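Tyrosinase (Burkholderia thailandensis, PDB 5ZRD) probably hydroxylates monophenols to catechols and oxidises these to quinones at a centre of two copper ions, as tyrosinases do. Local coordinates at residues Asp160-Pro163 and Gly164-Asn167; Asn322-Arg325 and Met326-Val329. One frame throughout, in Å; residues are numbered along the deposited sequence.

Contact 1: residues Asp160-Pro163 and Gly164-Asn167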
ATOM      1  N   ASP A 160       8.287  19.355  -3.504  1.00 36.80           N
ATOM      2  CA  ASP A 160       7.234  18.572  -2.838  1.00 39.95           C
ATOM      3  C   ASP A 160       7.097  18.868  -1.314  1.00 43.07           C
ATOM      4  O   ASP A 160       6.167  18.397  -0.638  1.00 39.06           O
ATOM      5  CB  ASP A 160       7.520  17.118  -3.142  1.00 43.16           C
ATOM      6  CG  ASP A 160       7.514  16.823  -4.684  1.00 45.13           C
ATOM      7  OD1 ASP A 160       6.643  17.379  -5.403  1.00 41.52           O
ATOM      8  OD2 ASP A 160       8.395  16.055  -5.163  1.00 46.42           O
ATOM      9  N   ARG A 161       8.047  19.642  -0.769  1.00 48.17           N
ATOM     10  CA  ARG A 161       8.029  20.070   0.644  1.00 50.88           C
ATOM     11  C   ARG A 161       7.924  18.818   1.528  1.00 43.52           C
ATOM     12  O   ARG A 161       7.126  18.783   2.438  1.00 46.24           O
ATOM     13  CB  ARG A 161       6.878  21.058   0.914  1.00 55.58           C
ATOM     14  CG  ARG A 161       6.913  22.339   0.084  1.00 61.52           C
ATOM     15  CD  ARG A 161       7.620  23.531   0.736  1.00 79.51           C
ATOM     16  NE  ARG A 161       8.194  24.538  -0.182  1.00 90.64           N
ATOM     17  CZ  ARG A 161       7.501  25.474  -0.853  1.00 94.01           C
ATOM     18  NH1 ARG A 161       6.179  25.506  -0.773  1.00 95.19           N
ATOM     19  NH2 ARG A 161       8.130  26.366  -1.611  1.00 72.60           N
ATOM     20  N   LEU A 162       8.668  17.770   1.208  1.00 39.63           N
ATOM     21  CA  LEU A 162       8.715  16.586   2.050  1.00 42.33           C
ATOM     22  C   LEU A 162       9.884  16.716   3.023  1.00 44.95           C
ATOM     23  O   LEU A 162      11.025  16.859   2.567  1.00 38.19           O
ATOM     24  CB  LEU A 162       8.953  15.346   1.194  1.00 46.39           C
ATOM     25  CG  LEU A 162       7.843  14.971   0.225  1.00 50.03           C
ATOM     26  CD1 LEU A 162       8.123  13.583  -0.327  1.00 49.64           C
ATOM     27  CD2 LEU A 162       6.474  15.030   0.895  1.00 50.56           C
ATOM     28  N   PRO A 163       9.611  16.618   4.334  1.00 45.51           N
ATOM     29  CA  PRO A 163      10.666  16.764   5.343  1.00 46.89           C
ATOM     30  C   PRO A 163      11.776  15.724   5.125  1.00 41.24           C
ATOM     31  O   PRO A 163      11.487  14.524   5.008  1.00 39.88           O
ATOM     32  CB  PRO A 163       9.973  16.560   6.705  1.00 49.00           C
ATOM     33  CG  PRO A 163       8.518  16.838   6.432  1.00 48.53           C
ATOM     34  CD  PRO A 163       8.310  16.436   4.984  1.00 47.82           C
ATOM     35  N   GLY A 164      13.008  16.217   5.006  1.00 36.33           N
ATOM     36  CA  GLY A 164      14.181  15.368   4.913  1.00 35.62           C
ATOM     37  C   GLY A 164      14.574  15.038   3.485  1.00 36.31           C
ATOM     38  O   GLY A 164      15.673  14.523   3.272  1.00 34.33           O
ATOM     39  N   ASP A 165      13.710  15.347   2.497  1.00 36.77           N
ATOM     40  CA  ASP A 165      13.878  14.820   1.159  1.00 35.96           C
ATOM     41  C   ASP A 165      14.138  15.895   0.125  1.00 34.90           C
ATOM     42  O   ASP A 165      13.532  16.940   0.176  1.00 34.86           O
ATOM     43  CB  ASP A 165      12.647  14.006   0.777  1.00 42.50           C
ATOM     44  CG  ASP A 165      12.857  13.154  -0.500  1.00 44.16           C
ATOM     45  OD1 ASP A 165      13.783  12.328  -0.554  1.00 45.91           O
ATOM     46  OD2 ASP A 165      12.092  13.327  -1.455  1.00 48.76           O
ATOM     47  N   GLY A 166      15.064  15.623  -0.804  1.00 32.84           N
ATOM     48  CA  GLY A 166      15.268  16.446  -2.017  1.00 33.37           C
ATOM     49  C   GLY A 166      15.309  15.567  -3.260  1.00 33.15           C
ATOM     50  O   GLY A 166      15.793  14.439  -3.172  1.00 34.22           O
ATOM     51  N   ASN A 167      14.809  16.007  -4.420  1.00 28.50           N
ATOM     52  CA  ASN A 167      14.962  15.117  -5.580  1.00 29.01           C
ATOM     53  C   ASN A 167      15.104  15.947  -6.863  1.00 28.80           C
ATOM     54  O   ASN A 167      14.988  17.178  -6.828  1.00 25.32           O
ATOM     55  CB  ASN A 167      13.798  14.122  -5.620  1.00 31.31           C
ATOM     56  CG  ASN A 167      12.516  14.868  -5.860  1.00 30.71           C
ATOM     57  OD1 ASN A 167      12.515  15.721  -6.720  1.00 29.62           O
ATOM     58  ND2 ASN A 167      11.486  14.639  -5.071  1.00 28.15           N
TER
HETATM   59  O   HOH W   1      10.875  17.814  -0.582  1.00 34.82           O
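Leu162 and Asp165 close a type II beta turn, with Pro163 and Gly164 at its two corners, on the surface of the central domain and away from the copper ions. The turn leads from a loop into strand 165-167 and lies about 29 Å from the centre of the chain. Its defining bond runs from Asp165 N to Leu162 O over 3.1 Å, with an N-H...O angle of 161°. Backbone angles agree: Pro163 suits the first corner, while Gly164 has a positive phi, at which a CB would run into Pro163 O. Below the turn, a water accepts from Leu162 N (2.8 Å) and lies 2.9 Å from Asp165 O, spanning the two arms where a direct backbone bond is absent. The side chains of Leu162 and Asp165 run side by side in the same direction, CB to CB 4.0 Å, and Leu162 CD1 comes 4.1 Å from Asp165 OD2. At the open end, Asn167 ND2 makes a weak, nearly straight bond to Asp160 OD2 (3.4 Å); amide and carboxylate planes are turned 51° apart. Asn167 CG stands between its backbone N and carbonyl carbon (chi1 65°), which swings the amide back toward Asp160. The other carboxylate oxygen, OD1, is bound by Tyr63, which helps fix the rotation of this group. Asp165-Asn167 pair antiparallel with a strand of the second subunit, and Leu162 and Pro163 pack on Val473 of the second subunit. Asp165 OD1 also lies close to OD1 of Asp165 of that subunit, which would probably favour a proton on one of them. Within the contact itself, one firm backbone bond and a water bridge set the turn, while the weak Asp160-Asn167 bond adds less.

Contact 2: residues Asn322-Arg325 and Met326-Val329; sequences NVDR and MFWV
Met326 CE lies over one face of the Arg325 guanidinium, 3.1 Å above its plane and displaced toward the rim, with NH2 the closest Arg325 atom at 3.3 Å. The two neighbouring side chains run alongside each other: Arg325 starts extended and bends at chi3 (67°), while Met326 bends at chi2 and chi3, which turns its methyl back onto the flat cation. Asn322, one helical turn before Met326, fixes the guanidinium edge-on. Its OD1 accepts from Arg325 NE (3.0 Å) and NH2 (3.1 Å), a side-on grip on a single oxygen that lies in the guanidinium plane; the NH2 bond uses a lone pair, whereas NE is tilted from the amide plane. Farther round the helix, Asp324 OD1 approaches Phe327 CD2 obliquely at 3.9 Å, with carboxylate and ring planes 74° apart. Four successive i to i+4 backbone bonds hold these positions, from Met326 N to Asn322 O (3.0 Å) through Val329 N to Arg325 O (2.8 Å). In the next shell, Glu119 receives Asn322 ND2, and Val323 packs near the copper ligands His277 and His320. Asp324 is paired with Arg95 in a salt bridge and bonded to Tyr400, whereas the Arg325 cation is satisfied mainly by neutral oxygens, Asn322 OD1 and Ser404 O, with Asp118 and Asp406 as long, weak ion pairs; this probably favours the charged forms of both.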
ATOM      1  N   ASN A 322       4.140  26.618 -33.431  1.00 31.98           N
ATOM      2  CA  ASN A 322       4.529  26.078 -34.730  1.00 32.08           C
ATOM      3  C   ASN A 322       4.035  24.631 -34.902  1.00 28.92           C
ATOM      4  O   ASN A 322       3.664  24.255 -35.973  1.00 29.92           O
ATOM      5  CB  ASN A 322       6.035  26.148 -34.957  1.00 30.39           C
ATOM      6  CG  ASN A 322       6.356  25.893 -36.408  1.00 31.53           C
ATOM      7  OD1 ASN A 322       5.884  26.636 -37.286  1.00 27.40           O
ATOM      8  ND2 ASN A 322       7.125  24.838 -36.651  1.00 25.79           N
ATOM      9  N   VAL A 323       4.048  23.825 -33.865  1.00 28.18           N
ATOM     10  CA  VAL A 323       3.588  22.471 -33.963  1.00 30.62           C
ATOM     11  C   VAL A 323       2.082  22.487 -34.265  1.00 30.76           C
ATOM     12  O   VAL A 323       1.543  21.621 -34.971  1.00 29.72           O
ATOM     13  CB  VAL A 323       3.913  21.712 -32.664  1.00 31.67           C
ATOM     14  CG1 VAL A 323       3.278  20.337 -32.616  1.00 33.51           C
ATOM     15  CG2 VAL A 323       5.411  21.601 -32.489  1.00 33.73           C
ATOM     16  N   ASP A 324       1.397  23.479 -33.709  1.00 33.32           N
ATOM     17  CA  ASP A 324      -0.053  23.595 -33.886  1.00 33.75           C
ATOM     18  C   ASP A 324      -0.340  24.032 -35.303  1.00 34.82           C
ATOM     19  O   ASP A 324      -1.297  23.586 -35.896  1.00 30.89           O
ATOM     20  CB  ASP A 324      -0.633  24.616 -32.914  1.00 34.22           C
ATOM     21  CG  ASP A 324      -2.139  24.546 -32.825  1.00 36.45           C
ATOM     22  OD1 ASP A 324      -2.635  23.430 -32.537  1.00 29.56           O
ATOM     23  OD2 ASP A 324      -2.799  25.620 -33.013  1.00 36.06           O
ATOM     24  N   ARG A 325       0.504  24.904 -35.842  1.00 31.17           N
ATOM     25  CA  ARG A 325       0.375  25.314 -37.228  1.00 33.50           C
ATOM     26  C   ARG A 325       0.555  24.116 -38.174  1.00 34.36           C
ATOM     27  O   ARG A 325      -0.182  23.967 -39.178  1.00 37.86           O
ATOM     28  CB  ARG A 325       1.407  26.397 -37.522  1.00 29.85           C
ATOM     29  CG  ARG A 325       1.280  27.034 -38.886  1.00 30.13           C
ATOM     30  CD  ARG A 325       2.426  28.015 -39.113  1.00 31.42           C
ATOM     31  NE  ARG A 325       3.735  27.388 -39.220  1.00 29.16           N
ATOM     32  CZ  ARG A 325       4.260  26.925 -40.344  1.00 29.89           C
ATOM     33  NH1 ARG A 325       3.578  27.059 -41.466  1.00 32.19           N
ATOM     34  NH2 ARG A 325       5.463  26.350 -40.353  1.00 27.63           N
ATOM     35  N   MET A 326       1.511  23.252 -37.858  1.00 34.43           N
ATOM     36  CA  MET A 326       1.744  22.031 -38.674  1.00 31.54           C
ATOM     37  C   MET A 326       0.513  21.117 -38.568  1.00 27.67           C
ATOM     38  O   MET A 326       0.061  20.563 -39.553  1.00 27.48           O
ATOM     39  CB  MET A 326       3.003  21.294 -38.212  1.00 30.22           C
ATOM     40  CG  MET A 326       4.295  22.046 -38.494  1.00 31.44           C
ATOM     41  SD  MET A 326       4.764  21.964 -40.248  1.00 35.87           S
ATOM     42  CE  MET A 326       4.043  23.463 -40.874  1.00 41.34           C
ATOM     43  N   PHE A 327      -0.027  20.977 -37.381  1.00 25.89           N
ATOM     44  CA  PHE A 327      -1.275  20.238 -37.196  1.00 27.34           C
ATOM     45  C   PHE A 327      -2.369  20.837 -38.093  1.00 30.54           C
ATOM     46  O   PHE A 327      -3.118  20.110 -38.729  1.00 33.82           O
ATOM     47  CB  PHE A 327      -1.640  20.256 -35.715  1.00 26.57           C
ATOM     48  CG  PHE A 327      -2.941  19.615 -35.331  1.00 25.39           C
ATOM     49  CD1 PHE A 327      -3.590  18.709 -36.158  1.00 28.41           C
ATOM     50  CD2 PHE A 327      -3.529  19.931 -34.126  1.00 28.18           C
ATOM     51  CE1 PHE A 327      -4.787  18.114 -35.772  1.00 26.44           C
ATOM     52  CE2 PHE A 327      -4.719  19.320 -33.724  1.00 30.32           C
ATOM     53  CZ  PHE A 327      -5.328  18.394 -34.544  1.00 28.27           C
ATOM     54  N   TRP A 328      -2.437  22.159 -38.180  1.00 31.57           N
ATOM     55  CA  TRP A 328      -3.489  22.841 -38.958  1.00 34.60           C
ATOM     56  C   TRP A 328      -3.237  22.673 -40.470  1.00 32.40           C
ATOM     57  O   TRP A 328      -4.177  22.454 -41.237  1.00 31.56           O
ATOM     58  CB  TRP A 328      -3.580  24.326 -38.549  1.00 30.67           C
ATOM     59  CG  TRP A 328      -4.591  25.107 -39.329  1.00 30.28           C
ATOM     60  CD1 TRP A 328      -4.338  26.116 -40.209  1.00 30.20           C
ATOM     61  CD2 TRP A 328      -6.018  24.915 -39.337  1.00 29.66           C
ATOM     62  NE1 TRP A 328      -5.508  26.559 -40.765  1.00 30.67           N
ATOM     63  CE2 TRP A 328      -6.554  25.855 -40.243  1.00 29.18           C
ATOM     64  CE3 TRP A 328      -6.889  24.038 -38.693  1.00 29.42           C
ATOM     65  CZ2 TRP A 328      -7.917  25.968 -40.487  1.00 27.22           C
ATOM     66  CZ3 TRP A 328      -8.242  24.150 -38.933  1.00 30.62           C
ATOM     67  CH2 TRP A 328      -8.747  25.109 -39.811  1.00 27.71           C
ATOM     68  N   VAL A 329      -1.971  22.743 -40.879  1.00 28.78           N
ATOM     69  CA  VAL A 329      -1.610  22.471 -42.258  1.00 30.28           C
ATOM     70  C   VAL A 329      -1.977  21.038 -42.651  1.00 29.69           C
ATOM     71  O   VAL A 329      -2.447  20.843 -43.734  1.00 29.34           O
ATOM     72  CB  VAL A 329      -0.117  22.708 -42.527  1.00 33.11           C
ATOM     73  CG1 VAL A 329       0.288  22.139 -43.877  1.00 35.23           C
ATOM     74  CG2 VAL A 329       0.231  24.182 -42.453  1.00 31.28           C
TER

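From the N terminus, the chain reaches contact 1 first: 160-167 turns back on itself after strand 143-146 and enters strand 165-167. Contact 2 follows in series, along helix 315-334, where successive turns of one helix meet and no loop is closed. Neither nests in nor crosses the other. Their centres are 40 Å apart and their nearest atoms about 27 Å, on opposite sides of the chain's centre, although both belong to the common central domain of tyrosinase. Contact 1 ties a surface turn to the second subunit; contact 2 joins the copper-bearing helix to helices 90-108 and 237-244 and strand 398-400.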